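Local coordinates for protein 5'-Methylthioadenosine Nucleosidase (Arabidopsis thaliana, PDB 2H8G) that is a nucleosidase of the phosphorylase superfamily and holds adenine in a pocket of its alpha/beta fold, at residues A[67-72]-A[255-260]; A[25-30]-A[107-112]; A[157-162]-A[214-219]. All coordinates share one frame; numbering follows the deposited sequence.

Contact 1 of 3, residues A[67-72]-A[255-260]; sequences GVHKDL and VINFIN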
loop_
_atom_site.group_PDB
_atom_site.type_symbol
_atom_site.label_atom_id
_atom_site.label_comp_id
_atom_site.label_asym_id
_atom_site.label_seq_id
_atom_site.Cartn_x
_atom_site.Cartn_y
_atom_site.Cartn_z
ATOM N N GLY A 67 21.305 -3.979 -15.536
ATOM C CA GLY A 67 22.715 -3.921 -15.860
ATOM C C GLY A 67 23.470 -5.030 -15.162
ATOM O O GLY A 67 22.888 -5.808 -14.403
ATOM N N VAL A 68 24.770 -5.107 -15.418
ATOM C CA VAL A 68 25.594 -6.138 -14.806
ATOM C C VAL A 68 26.884 -5.559 -14.241
ATOM O O VAL A 68 27.557 -4.754 -14.888
ATOM C CB VAL A 68 25.958 -7.242 -15.824
ATOM C CG1 VAL A 68 26.744 -8.345 -15.134
ATOM C CG2 VAL A 68 24.694 -7.803 -16.460
ATOM N N HIS A 69 27.210 -5.967 -13.022
ATOM C CA HIS A 69 28.424 -5.520 -12.358
ATOM C C HIS A 69 29.100 -6.756 -11.792
ATOM O O HIS A 69 28.588 -7.380 -10.863
ATOM C CB HIS A 69 28.098 -4.547 -11.225
ATOM C CG HIS A 69 29.310 -3.953 -10.580
ATOM N ND1 HIS A 69 30.182 -3.128 -11.256
ATOM C CD2 HIS A 69 29.803 -4.074 -9.325
ATOM C CE1 HIS A 69 31.161 -2.766 -10.446
ATOM N NE2 HIS A 69 30.954 -3.326 -9.268
ATOM N N LYS A 70 30.246 -7.112 -12.362
ATOM C CA LYS A 70 30.987 -8.286 -11.925
ATOM C C LYS A 70 30.115 -9.532 -12.020
ATOM O O LYS A 70 29.621 -9.866 -13.096
ATOM C CB LYS A 70 31.486 -8.097 -10.489
ATOM C CG LYS A 70 32.455 -6.935 -10.330
ATOM C CD LYS A 70 32.885 -6.754 -8.885
ATOM C CE LYS A 70 33.791 -5.541 -8.733
ATOM N NZ LYS A 70 34.199 -5.318 -7.318
ATOM N N ASP A 71 29.917 -10.210 -10.897
ATOM C CA ASP A 71 29.113 -11.426 -10.878
ATOM C C ASP A 71 27.694 -11.195 -10.364
ATOM O O ASP A 71 27.029 -12.131 -9.921
ATOM C CB ASP A 71 29.798 -12.489 -10.013
ATOM C CG ASP A 71 31.246 -12.718 -10.407
ATOM O OD1 ASP A 71 32.084 -11.822 -10.159
ATOM O OD2 ASP A 71 31.549 -13.792 -10.969
ATOM N N LEU A 72 27.227 -9.952 -10.430
ATOM C CA LEU A 72 25.887 -9.632 -9.953
ATOM C C LEU A 72 24.996 -8.953 -10.981
ATOM O O LEU A 72 25.413 -8.020 -11.667
ATOM C CB LEU A 72 25.962 -8.731 -8.715
ATOM C CG LEU A 72 26.397 -9.321 -7.375
ATOM C CD1 LEU A 72 26.516 -8.199 -6.351
ATOM C CD2 LEU A 72 25.385 -10.359 -6.913
ATOM N N VAL A 255 28.063 -1.109 -0.982
ATOM C CA VAL A 255 27.266 -2.259 -0.593
ATOM C C VAL A 255 27.251 -3.286 -1.724
ATOM O O VAL A 255 27.410 -4.483 -1.489
ATOM C CB VAL A 255 25.823 -1.834 -0.234
ATOM C CG1 VAL A 255 24.933 -3.058 -0.096
ATOM C CG2 VAL A 255 25.833 -1.043 1.077
ATOM N N ILE A 256 27.072 -2.814 -2.954
ATOM C CA ILE A 256 27.055 -3.709 -4.104
ATOM C C ILE A 256 28.379 -4.453 -4.239
ATOM O O ILE A 256 28.399 -5.669 -4.439
ATOM C CB ILE A 256 26.760 -2.937 -5.411
ATOM C CG1 ILE A 256 25.272 -2.591 -5.474
ATOM C CG2 ILE A 256 27.156 -3.771 -6.622
ATOM C CD1 ILE A 256 24.363 -3.806 -5.382
ATOM N N ASN A 257 29.486 -3.728 -4.119
ATOM C CA ASN A 257 30.794 -4.360 -4.234
ATOM C C ASN A 257 31.079 -5.325 -3.089
ATOM O O ASN A 257 31.856 -6.268 -3.245
ATOM C CB ASN A 257 31.890 -3.299 -4.329
ATOM C CG ASN A 257 31.998 -2.708 -5.721
ATOM O OD1 ASN A 257 32.195 -3.433 -6.699
ATOM N ND2 ASN A 257 31.869 -1.391 -5.822
ATOM N N PHE A 258 30.442 -5.101 -1.944
ATOM C CA PHE A 258 30.626 -5.981 -0.794
ATOM C C PHE A 258 29.858 -7.282 -1.017
ATOM O O PHE A 258 30.372 -8.374 -0.769
ATOM C CB PHE A 258 30.106 -5.320 0.481
ATOM C CG PHE A 258 30.253 -6.175 1.706
ATOM C CD1 PHE A 258 31.465 -6.240 2.383
ATOM C CD2 PHE A 258 29.183 -6.932 2.172
ATOM C CE1 PHE A 258 31.609 -7.045 3.509
ATOM C CE2 PHE A 258 29.319 -7.743 3.297
ATOM C CZ PHE A 258 30.535 -7.798 3.967
ATOM N N ILE A 259 28.619 -7.150 -1.480
ATOM C CA ILE A 259 27.755 -8.300 -1.735
ATOM C C ILE A 259 28.293 -9.230 -2.819
ATOM O O ILE A 259 28.161 -10.451 -2.722
ATOM C CB ILE A 259 26.338 -7.839 -2.144
ATOM C CG1 ILE A 259 25.648 -7.180 -0.948
ATOM C CG2 ILE A 259 25.520 -9.018 -2.658
ATOM C CD1 ILE A 259 24.301 -6.572 -1.285
ATOM N N ASN A 260 28.899 -8.650 -3.848
ATOM C CA ASN A 260 29.432 -9.434 -4.955
ATOM C C ASN A 260 30.340 -10.565 -4.484
ATOM O O ASN A 260 31.227 -10.362 -3.660
ATOM C CB ASN A 260 30.184 -8.518 -5.926
ATOM C CG ASN A 260 30.758 -9.270 -7.115
ATOM O OD1 ASN A 260 31.917 -9.692 -7.100
ATOM N ND2 ASN A 260 29.942 -9.455 -8.147
#

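Contact 2 of 3, residues A[25-30]-A[107-112]; sequences PISSVV and KPDIII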
loop_
_atom_site.group_PDB
_atom_site.type_symbol
_atom_site.label_atom_id
_atom_site.label_comp_id
_atom_site.label_asym_id
_atom_site.label_seq_id
_atom_site.Cartn_x
_atom_site.Cartn_y
_atom_site.Cartn_z
ATOM N N PRO A 25 26.479 -18.279 -4.297
ATOM C CA PRO A 25 26.663 -16.834 -4.157
ATOM C C PRO A 25 25.471 -16.059 -4.717
ATOM O O PRO A 25 24.810 -16.505 -5.655
ATOM C CB PRO A 25 27.935 -16.568 -4.959
ATOM C CG PRO A 25 28.697 -17.850 -4.816
ATOM C CD PRO A 25 27.618 -18.882 -5.014
ATOM N N ILE A 26 25.200 -14.902 -4.123
ATOM C CA ILE A 26 24.113 -14.042 -4.567
ATOM C C ILE A 26 24.342 -13.746 -6.045
ATOM O O ILE A 26 25.470 -13.470 -6.455
ATOM C CB ILE A 26 24.113 -12.722 -3.772
ATOM C CG1 ILE A 26 23.796 -13.014 -2.304
ATOM C CG2 ILE A 26 23.118 -11.742 -4.373
ATOM C CD1 ILE A 26 24.009 -11.836 -1.384
ATOM N N SER A 27 23.285 -13.809 -6.846
ATOM C CA SER A 27 23.423 -13.558 -8.276
ATOM C C SER A 27 22.597 -12.383 -8.780
ATOM O O SER A 27 22.914 -11.801 -9.817
ATOM C CB SER A 27 23.054 -14.814 -9.070
ATOM O OG SER A 27 21.691 -15.154 -8.887
ATOM N N SER A 28 21.541 -12.027 -8.052
ATOM C CA SER A 28 20.696 -10.918 -8.470
ATOM C C SER A 28 20.240 -10.068 -7.295
ATOM O O SER A 28 19.896 -10.585 -6.233
ATOM C CB SER A 28 19.469 -11.437 -9.226
ATOM O OG SER A 28 18.619 -12.190 -8.378
ATOM N N VAL A 29 20.239 -8.758 -7.505
ATOM C CA VAL A 29 19.824 -7.810 -6.482
ATOM C C VAL A 29 18.844 -6.828 -7.097
ATOM O O VAL A 29 19.034 -6.383 -8.227
ATOM C CB VAL A 29 21.022 -7.001 -5.944
ATOM C CG1 VAL A 29 20.551 -6.016 -4.877
ATOM C CG2 VAL A 29 22.080 -7.941 -5.388
ATOM N N VAL A 30 17.792 -6.498 -6.357
ATOM C CA VAL A 30 16.817 -5.527 -6.831
ATOM C C VAL A 30 16.791 -4.356 -5.864
ATOM O O VAL A 30 16.634 -4.547 -4.656
ATOM C CB VAL A 30 15.381 -6.104 -6.898
ATOM C CG1 VAL A 30 14.378 -4.972 -7.097
ATOM C CG2 VAL A 30 15.261 -7.097 -8.046
ATOM N N LYS A 107 12.699 -12.294 -9.452
ATOM C CA LYS A 107 13.172 -13.312 -8.514
ATOM C C LYS A 107 14.564 -13.010 -7.954
ATOM O O LYS A 107 15.499 -13.802 -8.096
ATOM C CB LYS A 107 13.161 -14.678 -9.206
ATOM C CG LYS A 107 11.841 -14.961 -9.915
ATOM C CD LYS A 107 11.849 -16.292 -10.639
ATOM C CE LYS A 107 10.655 -16.405 -11.577
ATOM N NZ LYS A 107 10.737 -15.411 -12.688
ATOM N N PRO A 108 14.715 -11.856 -7.292
ATOM C CA PRO A 108 15.995 -11.448 -6.709
ATOM C C PRO A 108 16.377 -12.284 -5.490
ATOM O O PRO A 108 15.527 -12.923 -4.870
ATOM C CB PRO A 108 15.745 -9.986 -6.345
ATOM C CG PRO A 108 14.317 -10.006 -5.930
ATOM C CD PRO A 108 13.668 -10.858 -7.009
ATOM N N ASP A 109 17.664 -12.284 -5.157
ATOM C CA ASP A 109 18.138 -13.019 -3.994
ATOM C C ASP A 109 17.964 -12.134 -2.769
ATOM O O ASP A 109 17.769 -12.618 -1.657
ATOM C CB ASP A 109 19.619 -13.375 -4.144
ATOM C CG ASP A 109 19.885 -14.275 -5.330
ATOM O OD1 ASP A 109 19.270 -15.357 -5.403
ATOM O OD2 ASP A 109 20.714 -13.901 -6.186
ATOM N N ILE A 110 18.032 -10.828 -2.992
ATOM C CA ILE A 110 17.912 -9.860 -1.914
ATOM C C ILE A 110 17.401 -8.538 -2.463
ATOM O O ILE A 110 17.670 -8.186 -3.613
ATOM C CB ILE A 110 19.289 -9.658 -1.229
ATOM C CG1 ILE A 110 19.170 -8.704 -0.037
ATOM C CG2 ILE A 110 20.298 -9.147 -2.244
ATOM C CD1 ILE A 110 20.390 -8.745 0.887
ATOM N N ILE A 111 16.649 -7.812 -1.639
ATOM C CA ILE A 111 16.100 -6.523 -2.035
ATOM C C ILE A 111 16.749 -5.431 -1.200
ATOM O O ILE A 111 16.975 -5.611 -0.010
ATOM C CB ILE A 111 14.579 -6.463 -1.778
ATOM C CG1 ILE A 111 13.861 -7.493 -2.645
ATOM C CG2 ILE A 111 14.055 -5.058 -2.062
ATOM C CD1 ILE A 111 12.438 -7.748 -2.218
ATOM N N ILE A 112 17.066 -4.309 -1.832
ATOM C CA ILE A 112 17.642 -3.187 -1.108
ATOM C C ILE A 112 16.734 -1.991 -1.344
ATOM O O ILE A 112 16.556 -1.563 -2.482
ATOM C CB ILE A 112 19.053 -2.799 -1.612
ATOM C CG1 ILE A 112 20.014 -3.980 -1.472
ATOM C CG2 ILE A 112 19.565 -1.595 -0.815
ATOM C CD1 ILE A 112 21.404 -3.698 -2.014
#

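Contact 3 of 3, residues A[157-162]-A[214-219]; sequences QAFSTP and KIPVVF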
loop_
_atom_site.group_PDB
_atom_site.type_symbol
_atom_site.label_atom_id
_atom_site.label_comp_id
_atom_site.label_asym_id
_atom_site.label_seq_id
_atom_site.Cartn_x
_atom_site.Cartn_y
_atom_site.Cartn_z
ATOM N N GLN A 157 11.847 -7.176 10.979
ATOM C CA GLN A 157 13.291 -7.018 11.095
ATOM C C GLN A 157 13.935 -7.045 9.720
ATOM O O GLN A 157 13.512 -7.794 8.845
ATOM C CB GLN A 157 13.882 -8.152 11.940
ATOM C CG GLN A 157 13.363 -8.235 13.369
ATOM C CD GLN A 157 13.853 -7.101 14.248
ATOM O OE1 GLN A 157 15.043 -6.790 14.273
ATOM N NE2 GLN A 157 12.935 -6.483 14.984
ATOM N N ALA A 158 14.951 -6.212 9.528
ATOM C CA ALA A 158 15.668 -6.193 8.264
ATOM C C ALA A 158 16.588 -7.413 8.289
ATOM O O ALA A 158 16.883 -7.949 9.359
ATOM C CB ALA A 158 16.486 -4.908 8.141
ATOM N N PHE A 159 17.030 -7.856 7.120
ATOM C CA PHE A 159 17.914 -9.011 7.034
ATOM C C PHE A 159 19.221 -8.672 7.741
ATOM O O PHE A 159 19.755 -7.578 7.573
ATOM C CB PHE A 159 18.183 -9.349 5.567
ATOM C CG PHE A 159 18.922 -10.636 5.368
ATOM C CD1 PHE A 159 18.295 -11.853 5.602
ATOM C CD2 PHE A 159 20.243 -10.631 4.937
ATOM C CE1 PHE A 159 18.975 -13.058 5.407
ATOM C CE2 PHE A 159 20.931 -11.827 4.740
ATOM C CZ PHE A 159 20.293 -13.042 4.975
ATOM N N SER A 160 19.730 -9.611 8.531
ATOM C CA SER A 160 20.968 -9.399 9.271
ATOM C C SER A 160 22.200 -9.387 8.366
ATOM O O SER A 160 22.451 -10.342 7.634
ATOM C CB SER A 160 21.122 -10.484 10.339
ATOM O OG SER A 160 22.245 -10.230 11.165
ATOM N N THR A 161 22.961 -8.297 8.417
ATOM C CA THR A 161 24.174 -8.161 7.612
ATOM C C THR A 161 25.314 -7.662 8.505
ATOM O O THR A 161 25.855 -6.573 8.304
ATOM C CB THR A 161 23.967 -7.166 6.443
ATOM O OG1 THR A 161 23.605 -5.883 6.963
ATOM C CG2 THR A 161 22.867 -7.656 5.514
ATOM N N PRO A 162 25.701 -8.472 9.500
ATOM C CA PRO A 162 26.771 -8.127 10.439
ATOM C C PRO A 162 28.118 -7.794 9.803
ATOM O O PRO A 162 28.778 -6.836 10.210
ATOM C CB PRO A 162 26.839 -9.353 11.345
ATOM C CG PRO A 162 26.459 -10.467 10.418
ATOM C CD PRO A 162 25.274 -9.871 9.690
ATOM N N LYS A 214 8.991 -14.020 1.320
ATOM C CA LYS A 214 10.215 -14.558 1.905
ATOM C C LYS A 214 11.503 -14.166 1.187
ATOM O O LYS A 214 12.348 -15.017 0.893
ATOM C CB LYS A 214 10.113 -16.083 1.989
ATOM C CG LYS A 214 9.058 -16.586 2.968
ATOM C CD LYS A 214 9.420 -16.214 4.400
ATOM C CE LYS A 214 8.555 -16.954 5.408
ATOM N NZ LYS A 214 8.926 -16.614 6.814
ATOM N N ILE A 215 11.656 -12.876 0.911
ATOM C CA ILE A 215 12.858 -12.374 0.252
ATOM C C ILE A 215 13.589 -11.471 1.240
ATOM O O ILE A 215 12.989 -10.563 1.811
ATOM C CB ILE A 215 12.516 -11.533 -1.002
ATOM C CG1 ILE A 215 11.671 -12.358 -1.975
ATOM C CG2 ILE A 215 13.803 -11.065 -1.684
ATOM C CD1 ILE A 215 12.346 -13.627 -2.456
ATOM N N PRO A 216 14.888 -11.720 1.472
ATOM C CA PRO A 216 15.646 -10.882 2.407
ATOM C C PRO A 216 15.629 -9.427 1.954
ATOM O O PRO A 216 15.738 -9.146 0.761
ATOM C CB PRO A 216 17.053 -11.471 2.341
ATOM C CG PRO A 216 16.806 -12.912 2.009
ATOM C CD PRO A 216 15.709 -12.838 0.973
ATOM N N VAL A 217 15.497 -8.500 2.898
ATOM C CA VAL A 217 15.494 -7.090 2.532
ATOM C C VAL A 217 16.382 -6.258 3.453
ATOM O O VAL A 217 16.405 -6.448 4.672
ATOM C CB VAL A 217 14.057 -6.508 2.519
ATOM C CG1 VAL A 217 13.430 -6.629 3.890
ATOM C CG2 VAL A 217 14.086 -5.049 2.078
ATOM N N VAL A 218 17.136 -5.353 2.838
ATOM C CA VAL A 218 18.038 -4.453 3.551
ATOM C C VAL A 218 17.641 -3.028 3.185
ATOM O O VAL A 218 17.069 -2.795 2.118
ATOM C CB VAL A 218 19.509 -4.710 3.146
ATOM C CG1 VAL A 218 20.420 -3.620 3.703
ATOM C CG2 VAL A 218 19.949 -6.075 3.667
ATOM N N PHE A 219 17.920 -2.082 4.077
ATOM C CA PHE A 219 17.572 -0.689 3.832
ATOM C C PHE A 219 18.758 0.247 3.965
ATOM O O PHE A 219 19.551 0.132 4.900
ATOM C CB PHE A 219 16.498 -0.205 4.817
ATOM C CG PHE A 219 15.276 -1.075 4.870
ATOM C CD1 PHE A 219 15.288 -2.264 5.590
ATOM C CD2 PHE A 219 14.114 -0.712 4.196
ATOM C CE1 PHE A 219 14.156 -3.082 5.637
ATOM C CE2 PHE A 219 12.984 -1.520 4.236
ATOM C CZ PHE A 219 13.005 -2.705 4.958
#

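Contact 1 of 3, residues A[67-72]-A[255-260]
Ile256 meets the hairpin first, laying its CG2 methyl against the imidazole of His69, with CG2 3.8 Å from CD2 in an oblique approach. The main-chain O of the same isoleucine lies close to CD1 of Leu72. Ile74 and Phe46 also pack on the Ile256 side chain, which faces the sheet. One residue on, Asn257 supplies the polar grip. Its OD1 accepts two bonds: from NE2 of His69 at 2.9 Å, with an N-H...O angle of 160°, and from NZ of Lys70 at 2.8 Å. The acceptor lies in the plane of the imidazole, at the ring's edge, whereas the two donors come to the amide from opposite faces of its plane. A chi1 of -175° turns the imidazole of His69 away from its own N and over to the helix, and Phe46 meets the ring edge-to-face, which probably limits its rotation further. The lysine chain is fully extended beyond CG, passes CG over one imidazole face, toward the rim, and brings its ammonium to the same oxygen. Ile259 contributes CG2, 3.9 Å from CD1 of Leu72. Asn260, where the chain leaves helical geometry, lies over the turn, its CA 3.5 Å from CD1 of Leu72 and its side chain running past the leucine in the opposite direction. The hairpin itself is closed by paired backbone bonds between His69 and Leu72. The contact thus packs the C-terminal end of helix 233-259 against a type II' turn, the two-residue link of a tight beta hairpin joining strands 63-69 and 72-78.

Contact 2 of 3, residues A[25-30]-A[107-112]
Asp109 reaches across to the chain entering strand 28-32 and lets a single carboxylate oxygen, OD2, collect three hydrogen bonds. Ser27 N lies 2.7 Å from Asp109 OD2, and Ser28 N lies 2.8 Å from Asp109 OD2, both on the anti side and out of the carboxylate plane; Ser27 OG, 3.1 Å from OD2, takes the syn lone pair. With chi1 of 64°, OG of Ser27 sits between its own N and carbonyl carbon, a position from which hydroxyl and amide can serve the same oxygen. Two backbone N-H groups directed at one carboxylate would tend to stabilise its negative charge. The aspartate's own N returns a bond to Ser28 O at 3.0 Å, tying the two segments in both directions. This polar end is the more open one, with Ser27 exposed and Asp109 only partly buried.

Further in, the side chains that meet are buried and apolar. Val30 CG2 presses on Pro108 CB at 3.4 Å, tighter than normal carbon contact, while Leu106 and Val77 also pack against the valine. On the other face of the sheet Val29 and Ile110 stand side by side, pointing the same way with their CG2 atoms 3.8 Å apart, and Val29 CG1 meets CD1 of Ile112, itself covered by Val255 and Ile259 of helix 233-259. Val30 joins the strands through its N to Ile110 O and its O to Ile112 N, the latter 2.9 Å. Such bonds to residues flanking Ile111 are the signature of parallel pairing, here between neighbouring strands in the central sheet of a phosphorylase-superfamily alpha/beta fold.

Contact 3 of 3, residues A[157-162]-A[214-219]
Phe159 lays one face of its ring on Pro216, whose CB projects as a blunt knob 3.8 Å from the ring centroid and 25° off the normal, a CH-pi contact. The knob is displaced from the middle of the ring toward its rim, and CD1 is the closest ring atom, 3.5 Å from the proline CB. Both side chains point the same way and run side by side. With its CG anti to the backbone N (chi1 -172°), the phenylalanine lies over the proline, while its CB rests near the main chain of Val217. At this point the backbones are joined by one nearly straight hydrogen bond, from Phe159 N to Val217 O at 2.9 Å with an N-H...O angle of 174°.

Small groups fill in around that bond. The methyl of Ala158 comes up to the edge of the Phe219 ring, near its plane, with CB 3.9 Å from CD1. Val218 is a second bump: its CG2 enters the notch formed by CB of Phe159, at 4.2 Å, and CG2 of Thr161, at 3.8 Å.

Val217 turns its own side chain away, onto Ile111 of strand 110-119 and Ala210 of helix 203-212. The loop thus crosses the start of strand 217-226 at roughly a right angle, leading from strand 156-157 into helix 162-168. Strand 130-138 touches Thr161, Val218 and Phe219, strand 110-119 pairs in parallel with strand 217-226, and Leu264 and Leu267 near the C-terminus touch the Phe159 side chain.

Contact 2 is the most buried of the three; contacts 1 and 3 are only partly buried. All three reach the same sheet. Strand 110-119 connects contacts 2 and 3 directly, since Ile111 N and O probably bond to Pro216 O and Val218 N. Contacts 1 and 2 touch through side chains instead: Leu72 and Ile259 pack on Ile26. Contacts 1 and 3 do not touch, their nearest atoms being about 6 Å apart. The chemistry differs accordingly: polar side chains outside an apolar layer in contact 1, strand pairing plus a carboxylate that accepts backbone N-H groups in contact 2, and ring-proline packing round one backbone bond in contact 3.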